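PDB 3IM8: malonyl acyl carrier protein transacylase from Streptococcus pneumoniae, which probably catalyses the transfer of the malonyl group from malonyl-CoA to holo-acyl carrier protein, a loading step of fatty acid synthesis. Local coordinates for residues 109-114 and 212-217; 228-233 and 248-253. All blocks are in the same frame, centred on the assembly; numbering follows the deposited sequence.

Interaction 1. Residues 109-114 and 212-217; sequences VALVAK and ETLAQV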
loop_
_atom_site.group_PDB
_atom_site.type_symbol
_atom_site.label_atom_id
_atom_site.label_comp_id
_atom_site.label_asym_id
_atom_site.label_seq_id
_atom_site.Cartn_x
_atom_site.Cartn_y
_atom_site.Cartn_z
ATOM N N VAL A 109 -11.605 4.542 -7.712
ATOM C CA VAL A 109 -10.783 5.100 -8.762
ATOM C C VAL A 109 -10.761 6.624 -8.664
ATOM O O VAL A 109 -9.658 7.205 -8.704
ATOM C CB VAL A 109 -11.284 4.659 -10.131
ATOM C CG1 VAL A 109 -10.471 5.308 -11.225
ATOM C CG2 VAL A 109 -11.173 3.120 -10.256
ATOM N N ALA A 110 -11.934 7.275 -8.544
ATOM C CA ALA A 110 -11.910 8.737 -8.475
ATOM C C ALA A 110 -11.187 9.189 -7.183
ATOM O O ALA A 110 -10.415 10.140 -7.200
ATOM C CB ALA A 110 -13.328 9.350 -8.547
ATOM N N LEU A 111 -11.430 8.490 -6.079
ATOM C CA LEU A 111 -10.945 8.895 -4.797
ATOM C C LEU A 111 -9.433 8.804 -4.691
ATOM O O LEU A 111 -8.813 9.669 -4.032
ATOM C CB LEU A 111 -11.554 7.998 -3.760
ATOM C CG LEU A 111 -11.176 8.067 -2.315
ATOM C CD1 LEU A 111 -11.378 9.502 -1.770
ATOM C CD2 LEU A 111 -12.086 7.023 -1.639
ATOM N N VAL A 112 -8.832 7.757 -5.279
ATOM C CA VAL A 112 -7.353 7.645 -5.231
ATOM C C VAL A 112 -6.652 8.613 -6.208
ATOM O O VAL A 112 -5.533 9.028 -5.926
ATOM C CB VAL A 112 -6.760 6.153 -5.329
ATOM C CG1 VAL A 112 -7.353 5.219 -4.170
ATOM C CG2 VAL A 112 -7.007 5.542 -6.693
ATOM N N ALA A 113 -7.301 8.984 -7.321
ATOM C CA ALA A 113 -6.769 10.058 -8.177
ATOM C C ALA A 113 -6.629 11.345 -7.395
ATOM O O ALA A 113 -5.634 12.045 -7.557
ATOM C CB ALA A 113 -7.624 10.293 -9.373
ATOM N N LYS A 114 -7.600 11.631 -6.523
ATOM C CA LYS A 114 -7.557 12.806 -5.647
ATOM C C LYS A 114 -6.526 12.645 -4.545
ATOM O O LYS A 114 -5.676 13.548 -4.370
ATOM C CB LYS A 114 -8.944 13.092 -5.091
ATOM C CG LYS A 114 -9.801 13.944 -6.052
ATOM C CD LYS A 114 -11.255 13.956 -5.572
ATOM C CE LYS A 114 -12.187 14.888 -6.372
ATOM N NZ LYS A 114 -11.821 16.337 -6.134
ATOM N N GLU A 212 -12.086 15.961 3.618
ATOM C CA GLU A 212 -13.195 16.615 2.938
ATOM C C GLU A 212 -13.681 15.714 1.813
ATOM O O GLU A 212 -14.882 15.588 1.592
ATOM C CB GLU A 212 -12.812 17.979 2.300
ATOM C CG GLU A 212 -12.083 19.009 3.148
ATOM C CD GLU A 212 -11.675 20.268 2.306
ATOM O OE1 GLU A 212 -10.439 20.536 2.072
ATOM O OE2 GLU A 212 -12.597 20.960 1.845
ATOM N N THR A 213 -12.746 15.108 1.066
ATOM C CA THR A 213 -13.137 14.299 -0.099
ATOM C C THR A 213 -13.834 13.059 0.401
ATOM O O THR A 213 -14.819 12.632 -0.189
ATOM C CB THR A 213 -11.928 13.878 -0.986
ATOM O OG1 THR A 213 -11.304 15.052 -1.517
ATOM C CG2 THR A 213 -12.402 13.022 -2.168
ATOM N N LEU A 214 -13.294 12.478 1.478
ATOM C CA LEU A 214 -13.838 11.234 2.032
ATOM C C LEU A 214 -15.261 11.411 2.568
ATOM O O LEU A 214 -16.099 10.513 2.419
ATOM C CB LEU A 214 -12.911 10.623 3.108
ATOM C CG LEU A 214 -11.662 9.925 2.546
ATOM C CD1 LEU A 214 -10.630 9.816 3.679
ATOM C CD2 LEU A 214 -12.033 8.591 1.896
ATOM N N ALA A 215 -15.530 12.559 3.198
ATOM C CA ALA A 215 -16.898 12.875 3.685
ATOM C C ALA A 215 -18.007 12.666 2.612
ATOM O O ALA A 215 -19.164 12.302 2.921
ATOM C CB ALA A 215 -16.919 14.314 4.264
ATOM N N GLN A 216 -17.615 12.881 1.351
ATOM C CA GLN A 216 -18.477 12.678 0.192
ATOM C C GLN A 216 -18.622 11.219 -0.242
ATOM O O GLN A 216 -19.493 10.900 -1.066
ATOM C CB GLN A 216 -17.986 13.536 -1.010
ATOM C CG GLN A 216 -18.099 15.061 -0.784
ATOM C CD GLN A 216 -19.398 15.466 -0.047
ATOM O OE1 GLN A 216 -19.352 16.242 0.905
ATOM N NE2 GLN A 216 -20.545 14.929 -0.476
ATOM N N VAL A 217 -17.756 10.349 0.267
ATOM C CA VAL A 217 -17.754 8.971 -0.183
ATOM C C VAL A 217 -18.616 8.189 0.771
ATOM O O VAL A 217 -18.463 8.263 1.992
ATOM C CB VAL A 217 -16.335 8.339 -0.214
ATOM C CG1 VAL A 217 -16.405 6.837 -0.608
ATOM C CG2 VAL A 217 -15.352 9.130 -1.112
#

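Interaction 2. Residues 228-233 and 248-253; sequences GNTEAA and VKEPVR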
loop_
_atom_site.group_PDB
_atom_site.type_symbol
_atom_site.label_atom_id
_atom_site.label_comp_id
_atom_site.label_asym_id
_atom_site.label_seq_id
_atom_site.Cartn_x
_atom_site.Cartn_y
_atom_site.Cartn_z
ATOM N N GLY A 228 -6.681 -2.909 8.905
ATOM C CA GLY A 228 -6.200 -1.590 8.497
ATOM C C GLY A 228 -4.754 -1.297 8.837
ATOM O O GLY A 228 -4.216 -1.778 9.826
ATOM N N ASN A 229 -4.121 -0.475 8.010
ATOM C CA ASN A 229 -2.712 -0.096 8.155
ATOM C C ASN A 229 -2.408 0.647 9.457
ATOM O O ASN A 229 -1.364 0.434 10.112
ATOM C CB ASN A 229 -2.328 0.814 6.968
ATOM C CG ASN A 229 -2.102 0.048 5.653
ATOM O OD1 ASN A 229 -2.053 -1.218 5.584
ATOM N ND2 ASN A 229 -1.932 0.809 4.615
ATOM N N THR A 230 -3.337 1.531 9.819
ATOM C CA THR A 230 -3.094 2.517 10.882
ATOM C C THR A 230 -3.148 1.848 12.257
ATOM O O THR A 230 -2.157 1.919 13.039
ATOM C CB THR A 230 -4.065 3.727 10.759
ATOM O OG1 THR A 230 -4.007 4.241 9.429
ATOM C CG2 THR A 230 -3.723 4.795 11.757
ATOM N N GLU A 231 -4.253 1.131 12.502
ATOM C CA GLU A 231 -4.486 0.532 13.813
ATOM C C GLU A 231 -4.042 -0.920 13.891
ATOM O O GLU A 231 -4.010 -1.485 14.968
ATOM C CB GLU A 231 -5.965 0.603 14.181
ATOM C CG GLU A 231 -6.542 2.025 14.230
ATOM C CD GLU A 231 -6.244 2.769 15.538
ATOM O OE1 GLU A 231 -5.086 3.184 15.812
ATOM O OE2 GLU A 231 -7.220 2.975 16.293
ATOM N N ALA A 232 -3.654 -1.501 12.750
ATOM C CA ALA A 232 -3.347 -2.938 12.646
ATOM C C ALA A 232 -4.486 -3.712 13.318
ATOM O O ALA A 232 -4.248 -4.526 14.191
ATOM C CB ALA A 232 -2.015 -3.256 13.259
ATOM N N ALA A 233 -5.724 -3.437 12.897
ATOM C CA ALA A 233 -6.899 -4.092 13.469
ATOM C C ALA A 233 -7.957 -4.196 12.387
ATOM O O ALA A 233 -7.873 -3.491 11.368
ATOM C CB ALA A 233 -7.419 -3.264 14.660
ATOM N N VAL A 248 -2.624 8.532 5.851
ATOM C CA VAL A 248 -1.631 9.271 5.018
ATOM C C VAL A 248 -0.557 9.986 5.872
ATOM O O VAL A 248 0.561 10.248 5.425
ATOM C CB VAL A 248 -2.297 10.199 3.893
ATOM C CG1 VAL A 248 -3.122 9.392 2.895
ATOM C CG2 VAL A 248 -3.165 11.306 4.487
ATOM N N LYS A 249 -0.882 10.218 7.143
ATOM C CA LYS A 249 0.014 10.948 8.035
ATOM C C LYS A 249 0.463 10.128 9.247
ATOM O O LYS A 249 1.112 10.670 10.126
ATOM C CB LYS A 249 -0.653 12.284 8.474
ATOM C CG LYS A 249 -1.865 12.065 9.422
ATOM C CD LYS A 249 -2.486 13.364 9.935
ATOM C CE LYS A 249 -3.946 13.105 10.212
ATOM N NZ LYS A 249 -4.463 14.133 11.111
ATOM N N GLU A 250 0.108 8.839 9.325
ATOM C CA GLU A 250 0.556 7.956 10.442
ATOM C C GLU A 250 1.276 6.673 9.946
ATOM O O GLU A 250 1.141 6.312 8.763
ATOM C CB GLU A 250 -0.641 7.618 11.343
ATOM C CG GLU A 250 -1.127 8.834 12.090
ATOM C CD GLU A 250 -2.225 8.551 13.083
ATOM O OE1 GLU A 250 -2.278 7.453 13.670
ATOM O OE2 GLU A 250 -3.030 9.465 13.280
ATOM N N PRO A 251 2.054 5.988 10.820
ATOM C CA PRO A 251 2.815 4.793 10.374
ATOM C C PRO A 251 1.908 3.692 9.780
ATOM O O PRO A 251 0.830 3.455 10.266
ATOM C CB PRO A 251 3.523 4.311 11.643
ATOM C CG PRO A 251 3.530 5.500 12.574
ATOM C CD PRO A 251 2.350 6.336 12.234
ATOM N N VAL A 252 2.350 3.072 8.693
ATOM C CA VAL A 252 1.798 1.790 8.213
ATOM C C VAL A 252 2.402 0.571 8.955
ATOM O O VAL A 252 3.597 0.311 8.946
ATOM C CB VAL A 252 1.978 1.658 6.701
ATOM C CG1 VAL A 252 1.498 0.279 6.199
ATOM C CG2 VAL A 252 1.236 2.774 5.965
ATOM N N ARG A 253 1.548 -0.171 9.625
ATOM C CA ARG A 253 2.009 -1.197 10.553
ATOM C C ARG A 253 1.726 -2.542 9.907
ATOM O O ARG A 253 0.701 -3.198 10.193
ATOM C CB ARG A 253 1.346 -1.038 11.933
ATOM C CG ARG A 253 1.746 0.228 12.634
ATOM C CD ARG A 253 1.084 0.355 14.033
ATOM N NE ARG A 253 1.558 1.566 14.722
ATOM C CZ ARG A 253 2.692 1.665 15.448
ATOM N NH1 ARG A 253 3.516 0.619 15.628
ATOM N NH2 ARG A 253 3.014 2.835 15.996
HETATM O O HOH W 1 -1.312 4.446 8.550
HETATM O O HOH W 2 -0.144 3.319 12.930
#

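Interaction 1. Residues 109-114 and 212-217
Leu111 pushes its two methyl groups into the apolar side of residues 213-217. This is a helix-helix contact in the large, alpha/beta hydrolase-like subdomain of the FabD-type acyltransferase fold. It joins helix 105-122 to the C-terminal part of helix 204-215 and the chain that leads on from it. Leu111 is the hub of the tightly packed part. Its chi1 of 175° sets CG anti to the backbone N and sends the fork across the gap. Leu111 CD1 lies 3.7 Å from Thr213 CG2, and the two side chains slide past each other in opposite directions. The same CD1 of Leu111 is 3.8 Å from Leu214 CD2, where the leucines cross at about a right angle. Leu214 does not aim its CB straight at helix 105-122, and only its CD2 end reaches Leu111. Val217 closes the far side of the fork, with its CG2 3.9 Å from Leu111 CD2. The tight side continues beyond the two segments: Leu214 also packs on Ala241, Leu244 and Thr245 of helix 240-247, and Val217 touches Leu103.

The other end of the contact is loose and open to solvent. There Lys114 lays its aliphatic chain against Thr213, and CD does the touching. The chain is extended up to CE and bends at chi4, -68°, to its amino end. The residue is exposed, and no hydrogen bond links the two segments. Thr213 turns its two branches to different partners. Its hydroxyl OG1 turns back to its own helix and to the neighbouring one, bonding Lys209 O and Tyr118 OH. Its methyl serves both parts of the contact: Thr213 CG2 touches both Leu111 CD1 and Lys114 CD, and is 3.7 Å from the latter.

Interaction 2. Residues 228-233 and 248-253
Asn229 lays its side chain alongside Val252, the two pointing the same way. The flat amide group rests against one methyl of the valine, with Asn229 CG 3.6 Å from Val252 CG1. A chi1 of 176° swings that methyl away from the valine's backbone N and alongside the asparagine. The backbones are pinned at the same place. Arg253 N donates to Asn229 O at 3.0 Å, with an N-H...O angle of 155°. The donor is tilted 23° from the carbonyl plane. It is the one direct hydrogen bond between the segments.

Two waters add further links. Water 1 joins the hydroxyl OG1 of Thr230, 2.8 Å away, to the carbonyl O of Pro251. Water 2 donates to the same Pro251 O at 2.8 Å and has a weak bond from Arg253 NE. It also lies very close to Thr230 O, a distance too short to be trusted in detail. The carbonyl of Pro251 is thus gripped by two waters rather than by the facing loop itself.

The methyl of Thr230 faces the carboxylate of Glu250, with Thr230 CG2 3.6 Å from Glu250 OE1, and the side chains cross at about a right angle. That carboxylate is held by a salt bridge to Arg246. Arg253 extends its chain past the loop, its CD 3.7 Å from Thr230 O. The guanidinium also has partners beyond the loop: a salt bridge to Glu256 and a cation-pi contact with Tyr159.

The predicted catalytic pair is adjacent. The side chain of Val252 lies about 3 Å from that of His199, and the side chain of Asn229 about 4 Å from that of Ser90. Loop and strand thus probably border a serine-histidine acyltransferase active site, with Ser90 probably on a nucleophile elbow.

Overall arrangement
The two interactions follow in series along the chain. Interaction 1 closes at residue 217, before interaction 2 opens at 228. Their centres lie 19 Å apart and their nearest atoms about 8 Å apart, so they do not touch. Helix 240-247 links them: Leu214 packs on it from interaction 1, and Asn229 and Thr230 from interaction 2. Val248 also reaches both helices of interaction 1, 105-122 and 204-215. Interaction 1 lies towards the outside of the large subdomain, away from the predicted active site. Interaction 2 sits next to that site, where strand 252-253 adds an edge to the mixed sheet of the small ferredoxin-like subdomain.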